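Local coordinates for phosphatidylglycerophosphatase and protein-tyrosine phosphatase 1 (Mus musculus, PDB 3RGO) that dephosphorylates phosphatidylglycerophosphate to phosphatidylglycerol, a step in the mitochondrial synthesis of cardiolipin, at residues A[65-70]-A[140-145]; A[31-36]-A[104-109]; A[22-27]-A[54-59]; A[114-119]-A[145-150]. One frame throughout, in Å; residues are numbered along the deposited sequence.

Contact 1: residues A[65-70]-A[140-145]. With SO4 (sulfate ion), chain C.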
loop_
_atom_site.group_PDB
_atom_site.type_symbol
_atom_site.label_atom_id
_atom_site.label_comp_id
_atom_site.label_asym_id
_atom_site.label_seq_id
_atom_site.Cartn_x
_atom_site.Cartn_y
_atom_site.Cartn_z
ATOM N N ASP A 65 13.089 10.708 -0.312
ATOM C CA ASP A 65 13.106 11.670 -1.411
ATOM C C ASP A 65 13.840 11.146 -2.648
ATOM O O ASP A 65 14.942 10.604 -2.547
ATOM C CB ASP A 65 13.726 12.993 -0.953
ATOM C CG ASP A 65 13.461 14.122 -1.926
ATOM O OD1 ASP A 65 14.368 14.957 -2.139
ATOM O OD2 ASP A 65 12.343 14.170 -2.484
ATOM N N MET A 66 13.207 11.303 -3.809
ATOM C CA MET A 66 13.790 10.910 -5.092
ATOM C C MET A 66 13.865 9.401 -5.328
ATOM O O MET A 66 14.241 8.958 -6.414
ATOM C CB MET A 66 15.178 11.527 -5.272
ATOM C CG MET A 66 15.170 12.945 -5.809
ATOM S SD MET A 66 16.837 13.456 -6.256
ATOM C CE MET A 66 17.334 12.089 -7.304
ATOM N N THR A 67 13.505 8.617 -4.319
ATOM C CA THR A 67 13.612 7.164 -4.410
ATOM C C THR A 67 12.328 6.513 -4.915
ATOM O O THR A 67 12.369 5.536 -5.667
ATOM C CB THR A 67 14.004 6.548 -3.050
ATOM O OG1 THR A 67 15.391 6.814 -2.796
ATOM C CG2 THR A 67 13.765 5.045 -3.045
ATOM N N GLY A 68 11.189 7.062 -4.503
ATOM C CA GLY A 68 9.904 6.501 -4.866
ATOM C C GLY A 68 9.500 5.381 -3.924
ATOM O O GLY A 68 8.441 4.780 -4.093
ATOM N N VAL A 69 10.346 5.099 -2.933
ATOM C CA VAL A 69 10.077 4.041 -1.959
ATOM C C VAL A 69 10.453 4.501 -0.557
ATOM O O VAL A 69 11.440 5.218 -0.381
ATOM C CB VAL A 69 10.900 2.761 -2.261
ATOM C CG1 VAL A 69 10.479 1.621 -1.349
ATOM C CG2 VAL A 69 10.741 2.354 -3.704
ATOM N N PRO A 70 9.659 4.099 0.447
ATOM C CA PRO A 70 10.028 4.377 1.839
ATOM C C PRO A 70 11.328 3.670 2.198
ATOM O O PRO A 70 11.915 2.970 1.367
ATOM C CB PRO A 70 8.881 3.754 2.642
ATOM C CG PRO A 70 7.744 3.636 1.681
ATOM C CD PRO A 70 8.357 3.416 0.337
ATOM N N LEU A 140 12.668 -0.972 -7.530
ATOM C CA LEU A 140 12.905 -2.414 -7.554
ATOM C C LEU A 140 14.055 -2.836 -6.640
ATOM O O LEU A 140 14.001 -3.893 -6.006
ATOM C CB LEU A 140 13.178 -2.896 -8.979
ATOM C CG LEU A 140 13.250 -4.416 -9.128
ATOM C CD1 LEU A 140 11.887 -5.022 -8.802
ATOM C CD2 LEU A 140 13.708 -4.825 -10.525
ATOM N N GLU A 141 15.105 -2.022 -6.583
ATOM C CA GLU A 141 16.261 -2.364 -5.757
ATOM C C GLU A 141 15.898 -2.465 -4.272
ATOM O O GLU A 141 16.401 -3.331 -3.556
ATOM C CB GLU A 141 17.402 -1.371 -5.976
ATOM C CG GLU A 141 18.020 -1.446 -7.368
ATOM C CD GLU A 141 18.669 -2.793 -7.655
ATOM O OE1 GLU A 141 19.771 -3.054 -7.125
ATOM O OE2 GLU A 141 18.079 -3.590 -8.417
ATOM N N VAL A 142 15.018 -1.586 -3.807
ATOM C CA VAL A 142 14.586 -1.651 -2.417
ATOM C C VAL A 142 13.725 -2.890 -2.168
ATOM O O VAL A 142 13.850 -3.536 -1.130
ATOM C CB VAL A 142 13.861 -0.363 -1.980
ATOM C CG1 VAL A 142 13.257 -0.531 -0.586
ATOM C CG2 VAL A 142 14.829 0.820 -2.017
ATOM N N LEU A 143 12.860 -3.218 -3.127
ATOM C CA LEU A 143 12.054 -4.435 -3.052
ATOM C C LEU A 143 12.948 -5.678 -3.026
ATOM O O LEU A 143 12.609 -6.685 -2.407
ATOM C CB LEU A 143 11.079 -4.514 -4.230
ATOM C CG LEU A 143 9.887 -3.553 -4.210
ATOM C CD1 LEU A 143 9.026 -3.708 -5.459
ATOM C CD2 LEU A 143 9.054 -3.778 -2.955
ATOM N N LYS A 144 14.090 -5.599 -3.696
ATOM C CA LYS A 144 15.077 -6.682 -3.647
ATOM C C LYS A 144 15.658 -6.860 -2.247
ATOM O O LYS A 144 15.844 -7.992 -1.780
ATOM C CB LYS A 144 16.212 -6.430 -4.643
ATOM C CG LYS A 144 15.921 -6.861 -6.073
ATOM C CD LYS A 144 17.212 -6.891 -6.892
ATOM C CE LYS A 144 17.030 -7.597 -8.232
ATOM N NZ LYS A 144 16.050 -6.905 -9.112
ATOM N N GLU A 145 15.969 -5.749 -1.582
ATOM C CA GLU A 145 16.511 -5.812 -0.225
ATOM C C GLU A 145 15.429 -6.305 0.733
ATOM O O GLU A 145 15.696 -7.075 1.662
ATOM C CB GLU A 145 17.028 -4.444 0.227
ATOM C CG GLU A 145 18.249 -3.937 -0.532
ATOM C CD GLU A 145 19.559 -4.436 0.057
ATOM O OE1 GLU A 145 19.651 -5.637 0.393
ATOM O OE2 GLU A 145 20.504 -3.624 0.179
HETATM S S SO4 C . 9.842 10.541 -4.604
HETATM O O1 SO4 C . 10.440 9.742 -3.534
HETATM O O2 SO4 C . 9.954 9.821 -5.874
HETATM O O3 SO4 C . 8.433 10.780 -4.294
HETATM O O4 SO4 C . 10.538 11.823 -4.704
#
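The irregular loop 65-70 passes alongside one turn of helix 137-154, with its nearest point where the CA atoms of Val-69 and Val-142 stand 7.3 Å apart; no hydrogen bond joins the two segments. The two valines reach toward each other tip to tip, and Val-69 CG1 meets Val-142 CG1 at 3.6 Å. In both residues this methyl lies opposite the backbone N (chi1 -173° in Val-69, 172° in Val-142), which directs it at the other valine. Pro-70 adds its carbonyl O, 4.2 Å from Val-142 CG1. Leu-75 of helix 72-88 touches both valines, and the loop is tied to the start of helix 137-154 by hydrogen bonds from Ser-138 OG to Thr-67 O and from Gln-139 NE2 to Gly-68 O. The loop also presents backbone N-H groups to a sulfate ion, probably from the crystallisation liquor: Met-66 N binds sulfate O4 and Gly-68 N binds sulfate O1, each at 2.9 Å. Gly-68 has a positive phi (84°), at which a side chain would press on the preceding carbonyl O. Thr-63 and Arg-102 bind the sulfate too. By its place between strand 57-61 and helix 72-88, ahead of the CX5R signature that runs from Cys-96, the predicted nucleophile, to Arg-102, this is probably the counterpart of the WPD loop of protein-tyrosine phosphatases, here holding an anion at the margin of the active site.

Contact 2: residues A[31-36]-A[104-109]; sequences GVITMN and ATMVAA
Met-35 and Met-106 meet with no ring, amide or other flat group between them, and the contact therefore has neither faces nor edges in the aromatic sense: thioether, methylene and methyl groups do all the touching. The two side chains cross obliquely. Met-35 SD lies against the first carbon of its partner, 3.7 Å from Met-106 CB, and is also approached by the methyl at the far end of that chain, with Met-106 CE 3.8 Å from Met-35 SD. The Met-35 methyl rests on the same methylene, its CE 4.0 Å from Met-106 CB. This double approach follows from the shape of Met-106. Its CG leaves opposite the backbone N (chi1 -180°), and the chain then bends at both chi2 and chi3, which brings CE back alongside the Met-35 sulfur. Ile-33, two residues earlier on the strand, makes a looser contact through its methyl branch, CG2 lying 4.5 Å from Met-106 CG. Strand alternation puts Ile-33 and Met-35 on the helix side of the sheet, while Thr-34 faces the other way and hydrogen-bonds His-95 and Gln-58. Val-94, Leu-61 and Leu-75 also touch Met-106, so that the strand 29-35 and the helix 102-115 share one buried apolar core at the centre of the domain. The side chain of Met-35 comes within about 4 Å of that of Cys-96, the predicted nucleophile. With no hydrogen bond or charge across it, the contact depends on shape and dispersion, the polarisable sulfur of Met-35 packing against carbon beneath the probable active site.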
loop_
_atom_site.group_PDB
_atom_site.type_symbol
_atom_site.label_atom_id
_atom_site.label_comp_id
_atom_site.label_asym_id
_atom_site.label_seq_id
_atom_site.Cartn_x
_atom_site.Cartn_y
_atom_site.Cartn_z
ATOM N N GLY A 31 -8.626 0.469 7.126
ATOM C CA GLY A 31 -7.293 1.022 7.230
ATOM C C GLY A 31 -6.905 1.676 5.922
ATOM O O GLY A 31 -7.367 1.277 4.856
ATOM N N VAL A 32 -6.072 2.701 5.998
ATOM C CA VAL A 32 -5.600 3.357 4.789
ATOM C C VAL A 32 -4.121 3.671 4.945
ATOM O O VAL A 32 -3.682 4.167 5.986
ATOM C CB VAL A 32 -6.424 4.629 4.462
ATOM C CG1 VAL A 32 -6.434 5.583 5.643
ATOM C CG2 VAL A 32 -5.901 5.325 3.197
ATOM N N ILE A 33 -3.347 3.317 3.927
ATOM C CA ILE A 33 -1.940 3.672 3.893
ATOM C C ILE A 33 -1.792 4.827 2.927
ATOM O O ILE A 33 -2.066 4.691 1.738
ATOM C CB ILE A 33 -1.050 2.499 3.454
ATOM C CG1 ILE A 33 -1.173 1.350 4.458
ATOM C CG2 ILE A 33 0.401 2.965 3.317
ATOM C CD1 ILE A 33 -0.329 0.125 4.116
ATOM N N THR A 34 -1.386 5.974 3.455
ATOM C CA THR A 34 -1.250 7.180 2.649
ATOM C C THR A 34 0.214 7.521 2.456
ATOM O O THR A 34 0.943 7.754 3.415
ATOM C CB THR A 34 -1.973 8.373 3.295
ATOM O OG1 THR A 34 -3.375 8.082 3.388
ATOM C CG2 THR A 34 -1.766 9.641 2.470
ATOM N N MET A 35 0.644 7.546 1.203
ATOM C CA MET A 35 2.035 7.826 0.902
ATOM C C MET A 35 2.192 9.221 0.323
ATOM O O MET A 35 1.388 9.656 -0.501
ATOM C CB MET A 35 2.596 6.772 -0.053
ATOM C CG MET A 35 2.734 5.400 0.587
ATOM S SD MET A 35 2.893 4.071 -0.617
ATOM C CE MET A 35 1.164 3.715 -0.891
ATOM N N ASN A 36 3.230 9.914 0.782
ATOM C CA ASN A 36 3.571 11.245 0.292
ATOM C C ASN A 36 2.391 12.211 0.236
ATOM O O ASN A 36 2.231 12.940 -0.739
ATOM C CB ASN A 36 4.237 11.162 -1.083
ATOM C CG ASN A 36 5.657 10.627 -1.013
ATOM O OD1 ASN A 36 6.377 10.612 -2.014
ATOM N ND2 ASN A 36 6.073 10.201 0.174
ATOM N N ALA A 104 2.080 1.208 -5.751
ATOM C CA ALA A 104 2.284 -0.125 -6.308
ATOM C C ALA A 104 3.460 -0.834 -5.632
ATOM O O ALA A 104 3.416 -2.033 -5.374
ATOM C CB ALA A 104 2.514 -0.038 -7.811
ATOM N N THR A 105 4.510 -0.079 -5.338
ATOM C CA THR A 105 5.695 -0.634 -4.689
ATOM C C THR A 105 5.376 -1.132 -3.277
ATOM O O THR A 105 5.848 -2.196 -2.854
ATOM C CB THR A 105 6.823 0.409 -4.654
ATOM O OG1 THR A 105 7.175 0.758 -5.999
ATOM C CG2 THR A 105 8.048 -0.142 -3.936
ATOM N N MET A 106 4.565 -0.363 -2.557
ATOM C CA MET A 106 4.126 -0.740 -1.212
ATOM C C MET A 106 3.351 -2.048 -1.251
ATOM O O MET A 106 3.584 -2.952 -0.436
ATOM C CB MET A 106 3.256 0.369 -0.603
ATOM C CG MET A 106 2.743 0.073 0.815
ATOM S SD MET A 106 4.050 0.118 2.088
ATOM C CE MET A 106 4.706 1.761 1.824
ATOM N N VAL A 107 2.421 -2.145 -2.197
ATOM C CA VAL A 107 1.637 -3.365 -2.367
ATOM C C VAL A 107 2.540 -4.531 -2.766
ATOM O O VAL A 107 2.329 -5.660 -2.325
ATOM C CB VAL A 107 0.478 -3.188 -3.389
ATOM C CG1 VAL A 107 -0.202 -4.524 -3.665
ATOM C CG2 VAL A 107 -0.547 -2.161 -2.882
ATOM N N ALA A 108 3.549 -4.254 -3.592
ATOM C CA ALA A 108 4.530 -5.265 -3.970
ATOM C C ALA A 108 5.215 -5.857 -2.746
ATOM O O ALA A 108 5.404 -7.068 -2.658
ATOM C CB ALA A 108 5.578 -4.678 -4.940
ATOM N N ALA A 109 5.591 -5.004 -1.800
ATOM C CA ALA A 109 6.275 -5.478 -0.607
ATOM C C ALA A 109 5.357 -6.392 0.204
ATOM O O ALA A 109 5.775 -7.450 0.670
ATOM C CB ALA A 109 6.756 -4.302 0.235
#

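Contact 3: residues A[22-27]-A[54-59]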
loop_
_atom_site.group_PDB
_atom_site.type_symbol
_atom_site.label_atom_id
_atom_site.label_comp_id
_atom_site.label_asym_id
_atom_site.label_seq_id
_atom_site.Cartn_x
_atom_site.Cartn_y
_atom_site.Cartn_z
ATOM N N ARG A 22 -18.526 4.432 0.196
ATOM C CA ARG A 22 -18.409 3.228 -0.620
ATOM C C ARG A 22 -17.240 2.347 -0.179
ATOM O O ARG A 22 -17.366 1.125 -0.090
ATOM C CB ARG A 22 -18.244 3.610 -2.092
ATOM C CG ARG A 22 -17.689 2.499 -2.969
ATOM C CD ARG A 22 -18.757 1.917 -3.880
ATOM N NE ARG A 22 -18.184 1.008 -4.868
ATOM C CZ ARG A 22 -18.846 0.530 -5.918
ATOM N NH1 ARG A 22 -20.111 0.876 -6.121
ATOM N NH2 ARG A 22 -18.242 -0.292 -6.766
ATOM N N LEU A 23 -16.100 2.972 0.093
ATOM C CA LEU A 23 -14.904 2.232 0.477
ATOM C C LEU A 23 -15.099 1.449 1.771
ATOM O O LEU A 23 -14.682 0.296 1.877
ATOM C CB LEU A 23 -13.708 3.177 0.608
ATOM C CG LEU A 23 -13.178 3.729 -0.714
ATOM C CD1 LEU A 23 -12.070 4.747 -0.475
ATOM C CD2 LEU A 23 -12.691 2.590 -1.596
ATOM N N VAL A 24 -15.739 2.081 2.748
ATOM C CA VAL A 24 -15.918 1.479 4.065
ATOM C C VAL A 24 -17.010 0.409 4.080
ATOM O O VAL A 24 -16.812 -0.684 4.608
ATOM C CB VAL A 24 -16.239 2.552 5.125
ATOM C CG1 VAL A 24 -16.625 1.900 6.445
ATOM C CG2 VAL A 24 -15.054 3.488 5.305
ATOM N N LEU A 25 -18.160 0.727 3.497
ATOM C CA LEU A 25 -19.295 -0.189 3.503
ATOM C C LEU A 25 -19.136 -1.323 2.491
ATOM O O LEU A 25 -19.377 -2.486 2.811
ATOM C CB LEU A 25 -20.594 0.575 3.239
ATOM C CG LEU A 25 -20.914 1.688 4.238
ATOM C CD1 LEU A 25 -22.082 2.528 3.754
ATOM C CD2 LEU A 25 -21.196 1.106 5.613
ATOM N N ASP A 26 -18.728 -0.981 1.273
ATOM C CA ASP A 26 -18.661 -1.963 0.192
ATOM C C ASP A 26 -17.351 -2.756 0.145
ATOM O O ASP A 26 -17.361 -3.951 -0.149
ATOM C CB ASP A 26 -18.916 -1.289 -1.159
ATOM C CG ASP A 26 -20.314 -0.709 -1.265
ATOM O OD1 ASP A 26 -21.138 -0.975 -0.366
ATOM O OD2 ASP A 26 -20.587 0.013 -2.246
ATOM N N GLU A 27 -16.234 -2.093 0.431
ATOM C CA GLU A 27 -14.924 -2.736 0.338
ATOM C C GLU A 27 -14.357 -3.100 1.709
ATOM O O GLU A 27 -13.241 -3.607 1.808
ATOM C CB GLU A 27 -13.935 -1.833 -0.406
ATOM C CG GLU A 27 -14.427 -1.330 -1.752
ATOM C CD GLU A 27 -14.568 -2.431 -2.784
ATOM O OE1 GLU A 27 -14.251 -3.597 -2.467
ATOM O OE2 GLU A 27 -14.999 -2.129 -3.917
ATOM N N ALA A 54 -15.104 7.716 10.053
ATOM C CA ALA A 54 -15.627 6.614 9.253
ATOM C C ALA A 54 -15.130 5.271 9.768
ATOM O O ALA A 54 -15.430 4.227 9.192
ATOM C CB ALA A 54 -15.257 6.795 7.789
ATOM N N GLY A 55 -14.358 5.303 10.849
ATOM C CA GLY A 55 -13.873 4.085 11.472
ATOM C C GLY A 55 -12.664 3.469 10.789
ATOM O O GLY A 55 -12.399 2.278 10.948
ATOM N N VAL A 56 -11.927 4.263 10.023
ATOM C CA VAL A 56 -10.699 3.754 9.415
ATOM C C VAL A 56 -9.440 4.439 9.943
ATOM O O VAL A 56 -9.383 5.659 10.078
ATOM C CB VAL A 56 -10.745 3.768 7.863
ATOM C CG1 VAL A 56 -11.995 4.438 7.362
ATOM C CG2 VAL A 56 -9.477 4.398 7.274
ATOM N N GLU A 57 -8.440 3.623 10.257
ATOM C CA GLU A 57 -7.157 4.108 10.738
ATOM C C GLU A 57 -6.245 4.443 9.559
ATOM O O GLU A 57 -6.100 3.642 8.630
ATOM C CB GLU A 57 -6.496 3.043 11.615
ATOM C CG GLU A 57 -5.181 3.468 12.246
ATOM C CD GLU A 57 -4.520 2.335 13.015
ATOM O OE1 GLU A 57 -5.023 1.194 12.939
ATOM O OE2 GLU A 57 -3.495 2.584 13.688
ATOM N N GLN A 58 -5.630 5.620 9.605
ATOM C CA GLN A 58 -4.717 6.048 8.549
ATOM C C GLN A 58 -3.267 5.912 8.988
ATOM O O GLN A 58 -2.887 6.375 10.064
ATOM C CB GLN A 58 -4.991 7.500 8.140
ATOM C CG GLN A 58 -4.072 8.012 7.024
ATOM C CD GLN A 58 -4.326 9.466 6.664
ATOM O OE1 GLN A 58 -4.291 10.344 7.526
ATOM N NE2 GLN A 58 -4.578 9.727 5.386
ATOM N N LEU A 59 -2.466 5.254 8.157
ATOM C CA LEU A 59 -1.023 5.219 8.348
ATOM C C LEU A 59 -0.367 6.068 7.261
ATOM O O LEU A 59 -0.552 5.817 6.071
ATOM C CB LEU A 59 -0.503 3.781 8.286
ATOM C CG LEU A 59 1.009 3.613 8.084
ATOM C CD1 LEU A 59 1.789 4.205 9.251
ATOM C CD2 LEU A 59 1.361 2.142 7.886
#
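Val-24 and Val-56 form the close-packed part of this contact, with Val-24 CG2 3.8 Å from Val-56 CG1 where their side chains pass at a slant. The other methyl of Val-24, CG1, stands opposite the backbone N (chi1 172°) and lies 3.8 Å from Ala-54 O, which CG2 also approaches; CG2 alone meets Val-56, and it reaches the Ala-54 side chain as well, whose CB is 4.1 Å away. Val-56 takes an unusual torsion, chi1 6°, with CG1 almost eclipsing its backbone N; in this conformation CG1 meets the Val-24 methyl. The chain can turn here because Gly-55 adopts a positive phi (80°) and closes a Schellman motif at the end of helix 48-53.

The solvent side of helix 20-26 is looser. Arg-22 and Asp-26, one turn apart and exposed, make a long ion pair, Arg-22 NE lying 3.7 Å from Asp-26 OD2, with the oxygen well out of the guanidinium plane and no N-H directed at it. No hydrogen bond links the two segments, and on the helix side Val-24 makes all the contacts.

Around this patch Val-24 also touches Arg-30, while Val-56 packs on Val-32 of strand 29-35 and on Trp-51 of helix 48-53. The contact thus wedges helix 20-26 against the turn that leads from helix 48-53 into strand 57-61, the outermost parallel strand of the sheet.

Contact 4: residues A[114-119]-A[145-150]; sequences VHNWSP and EFHKEI
His-147 points across to segment 114-119, and its CB starts the side chain toward that segment from helix 137-154. CG lies opposite the backbone N (chi1 -174°), a torsion that carries the imidazole out to the chain passing by. At CG the ring meets Pro-119, whose CD is 4.0 Å away and sits over one face, 18° off the ring normal, in a CH-pi contact; the two side chains cross at about a right angle. Farther out, CD2 comes close to the backbone, 3.0 Å from Trp-117 O, which approaches the ring obliquely. The tip, NE2, is 3.3 Å from the same Trp-117 O, but the angle is poor and no hydrogen bond forms. NE2 also passes Ser-118 CA at 3.9 Å, and in the plane of the ring, at its edge, a water makes a weak bond to NE2 at 3.4 Å while donating to Asn-116 O at 3.2 Å.

These partners belong to the tight link between helix 102-115 and helix 119-129 in the helical layer of the phosphatase domain. Asn-116 leaves the first helix with positive phi, and Ser-118 is the N-cap of the second, its OG accepting a hydrogen bond from Glu-121 N. Were the imidazole of His-147 replaced by an alanine here, Pro-119 CD would probably lose its aromatic face and the water its weak second partner. The His-147 side chain also touches Ile-112 of helix 102-115, and the neighbouring Phe-146 packs on Ala-109 and Gln-113 of that helix.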
loop_
_atom_site.group_PDB
_atom_site.type_symbol
_atom_site.label_atom_id
_atom_site.label_comp_id
_atom_site.label_asym_id
_atom_site.label_seq_id
_atom_site.Cartn_x
_atom_site.Cartn_y
_atom_site.Cartn_z
ATOM N N VAL A 114 3.802 -11.780 2.106
ATOM C CA VAL A 114 2.682 -12.704 2.240
ATOM C C VAL A 114 2.907 -14.020 1.492
ATOM O O VAL A 114 2.574 -15.095 1.999
ATOM C CB VAL A 114 1.362 -12.057 1.762
ATOM C CG1 VAL A 114 0.249 -13.098 1.670
ATOM C CG2 VAL A 114 0.965 -10.925 2.696
ATOM N N HIS A 115 3.483 -13.943 0.296
ATOM C CA HIS A 115 3.606 -15.136 -0.545
ATOM C C HIS A 115 5.018 -15.699 -0.644
ATOM O O HIS A 115 5.239 -16.733 -1.279
ATOM C CB HIS A 115 3.072 -14.847 -1.947
ATOM C CG HIS A 115 1.629 -14.452 -1.973
ATOM N ND1 HIS A 115 0.609 -15.355 -1.756
ATOM C CD2 HIS A 115 1.036 -13.257 -2.191
ATOM C CE1 HIS A 115 -0.552 -14.729 -1.847
ATOM N NE2 HIS A 115 -0.321 -13.456 -2.108
ATOM N N ASN A 116 5.974 -15.038 -0.002
ATOM C CA ASN A 116 7.368 -15.344 -0.249
ATOM C C ASN A 116 7.627 -15.372 -1.758
ATOM O O ASN A 116 8.203 -16.325 -2.279
ATOM C CB ASN A 116 7.751 -16.689 0.387
ATOM C CG ASN A 116 9.216 -17.015 0.213
ATOM O OD1 ASN A 116 10.067 -16.123 0.218
ATOM N ND2 ASN A 116 9.522 -18.301 0.053
ATOM N N TRP A 117 7.174 -14.329 -2.452
ATOM C CA TRP A 117 7.372 -14.191 -3.897
ATOM C C TRP A 117 8.574 -13.307 -4.219
ATOM O O TRP A 117 9.010 -12.503 -3.395
ATOM C CB TRP A 117 6.139 -13.562 -4.561
ATOM C CG TRP A 117 4.979 -14.480 -4.789
ATOM C CD1 TRP A 117 4.947 -15.842 -4.611
ATOM C CD2 TRP A 117 3.676 -14.106 -5.250
ATOM N NE1 TRP A 117 3.700 -16.328 -4.933
ATOM C CE2 TRP A 117 2.901 -15.286 -5.322
ATOM C CE3 TRP A 117 3.086 -12.889 -5.607
ATOM C CZ2 TRP A 117 1.570 -15.279 -5.737
ATOM C CZ3 TRP A 117 1.762 -12.886 -6.014
ATOM C CH2 TRP A 117 1.022 -14.076 -6.080
ATOM N N SER A 118 9.094 -13.453 -5.432
ATOM C CA SER A 118 10.127 -12.558 -5.930
ATOM C C SER A 118 9.514 -11.190 -6.202
ATOM O O SER A 118 8.304 -11.074 -6.411
ATOM C CB SER A 118 10.739 -13.108 -7.218
ATOM O OG SER A 118 9.780 -13.114 -8.262
ATOM N N PRO A 119 10.344 -10.141 -6.196
ATOM C CA PRO A 119 9.798 -8.829 -6.550
ATOM C C PRO A 119 9.039 -8.885 -7.875
ATOM O O PRO A 119 7.939 -8.367 -7.963
ATOM C CB PRO A 119 11.050 -7.956 -6.666
ATOM C CG PRO A 119 12.011 -8.581 -5.694
ATOM C CD PRO A 119 11.756 -10.070 -5.780
ATOM N N GLU A 145 15.969 -5.749 -1.582
ATOM C CA GLU A 145 16.511 -5.812 -0.225
ATOM C C GLU A 145 15.429 -6.305 0.733
ATOM O O GLU A 145 15.696 -7.075 1.662
ATOM C CB GLU A 145 17.028 -4.444 0.227
ATOM C CG GLU A 145 18.249 -3.937 -0.532
ATOM C CD GLU A 145 19.559 -4.436 0.057
ATOM O OE1 GLU A 145 19.651 -5.637 0.393
ATOM O OE2 GLU A 145 20.504 -3.624 0.179
ATOM N N PHE A 146 14.198 -5.860 0.495
ATOM C CA PHE A 146 13.068 -6.278 1.316
ATOM C C PHE A 146 12.887 -7.790 1.207
ATOM O O PHE A 146 12.632 -8.471 2.203
ATOM C CB PHE A 146 11.787 -5.544 0.888
ATOM C CG PHE A 146 10.603 -5.826 1.771
ATOM C CD1 PHE A 146 9.713 -6.841 1.457
ATOM C CD2 PHE A 146 10.381 -5.077 2.913
ATOM C CE1 PHE A 146 8.623 -7.098 2.264
ATOM C CE2 PHE A 146 9.298 -5.330 3.724
ATOM C CZ PHE A 146 8.417 -6.345 3.402
ATOM N N HIS A 147 13.030 -8.303 -0.012
ATOM C CA HIS A 147 12.940 -9.733 -0.285
ATOM C C HIS A 147 13.994 -10.531 0.489
ATOM O O HIS A 147 13.703 -11.598 1.027
ATOM C CB HIS A 147 13.078 -9.985 -1.788
ATOM C CG HIS A 147 12.847 -11.410 -2.188
ATOM N ND1 HIS A 147 13.840 -12.203 -2.722
ATOM C CD2 HIS A 147 11.738 -12.184 -2.130
ATOM C CE1 HIS A 147 13.351 -13.404 -2.978
ATOM N NE2 HIS A 147 12.077 -13.417 -2.629
ATOM N N LYS A 148 15.214 -10.010 0.547
ATOM C CA LYS A 148 16.282 -10.661 1.299
ATOM C C LYS A 148 16.005 -10.685 2.800
ATOM O O LYS A 148 16.281 -11.681 3.473
ATOM C CB LYS A 148 17.622 -9.972 1.029
ATOM C CG LYS A 148 18.132 -10.132 -0.392
ATOM C CD LYS A 148 19.482 -9.453 -0.568
ATOM C CE LYS A 148 19.971 -9.560 -2.003
ATOM N NZ LYS A 148 21.320 -8.952 -2.175
ATOM N N GLU A 149 15.474 -9.584 3.325
ATOM C CA GLU A 149 15.155 -9.480 4.746
ATOM C C GLU A 149 14.027 -10.428 5.129
ATOM O O GLU A 149 14.067 -11.065 6.188
ATOM C CB GLU A 149 14.769 -8.047 5.117
ATOM C CG GLU A 149 15.931 -7.069 5.114
ATOM C CD GLU A 149 15.542 -5.710 5.668
ATOM O OE1 GLU A 149 14.333 -5.421 5.723
ATOM O OE2 GLU A 149 16.442 -4.934 6.047
ATOM N N ILE A 150 13.024 -10.511 4.262
ATOM C CA ILE A 150 11.884 -11.395 4.470
ATOM C C ILE A 150 12.327 -12.847 4.544
ATOM O O ILE A 150 11.871 -13.605 5.404
ATOM C CB ILE A 150 10.850 -11.247 3.329
ATOM C CG1 ILE A 150 10.115 -9.911 3.450
ATOM C CG2 ILE A 150 9.884 -12.423 3.320
ATOM C CD1 ILE A 150 9.795 -9.509 4.874
HETATM O O HOH W 1 10.986 -16.316 -3.908
#

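From the N terminus, contact 3 closes first, bringing the chain from helix 20-26 back at the start of strand 57-61. Contact 2 opens within that loop, on strand 29-35, and ends on helix 102-115, so the two cross along the chain; their strands 29-35 and 57-61 are hydrogen-bonded neighbours in the sheet. Contact 1 opens after contact 3 has closed, crosses contact 2 and reaches helix 137-154; Pro-70 packs on Met-106 where they meet. Contact 4 starts inside the loop of contact 1, ends five residues beyond it and shares Glu-145. None is enclosed by another: successive crossings join the sheet edge, strand 29-35, the sulfate-binding loop and the C-terminal helix.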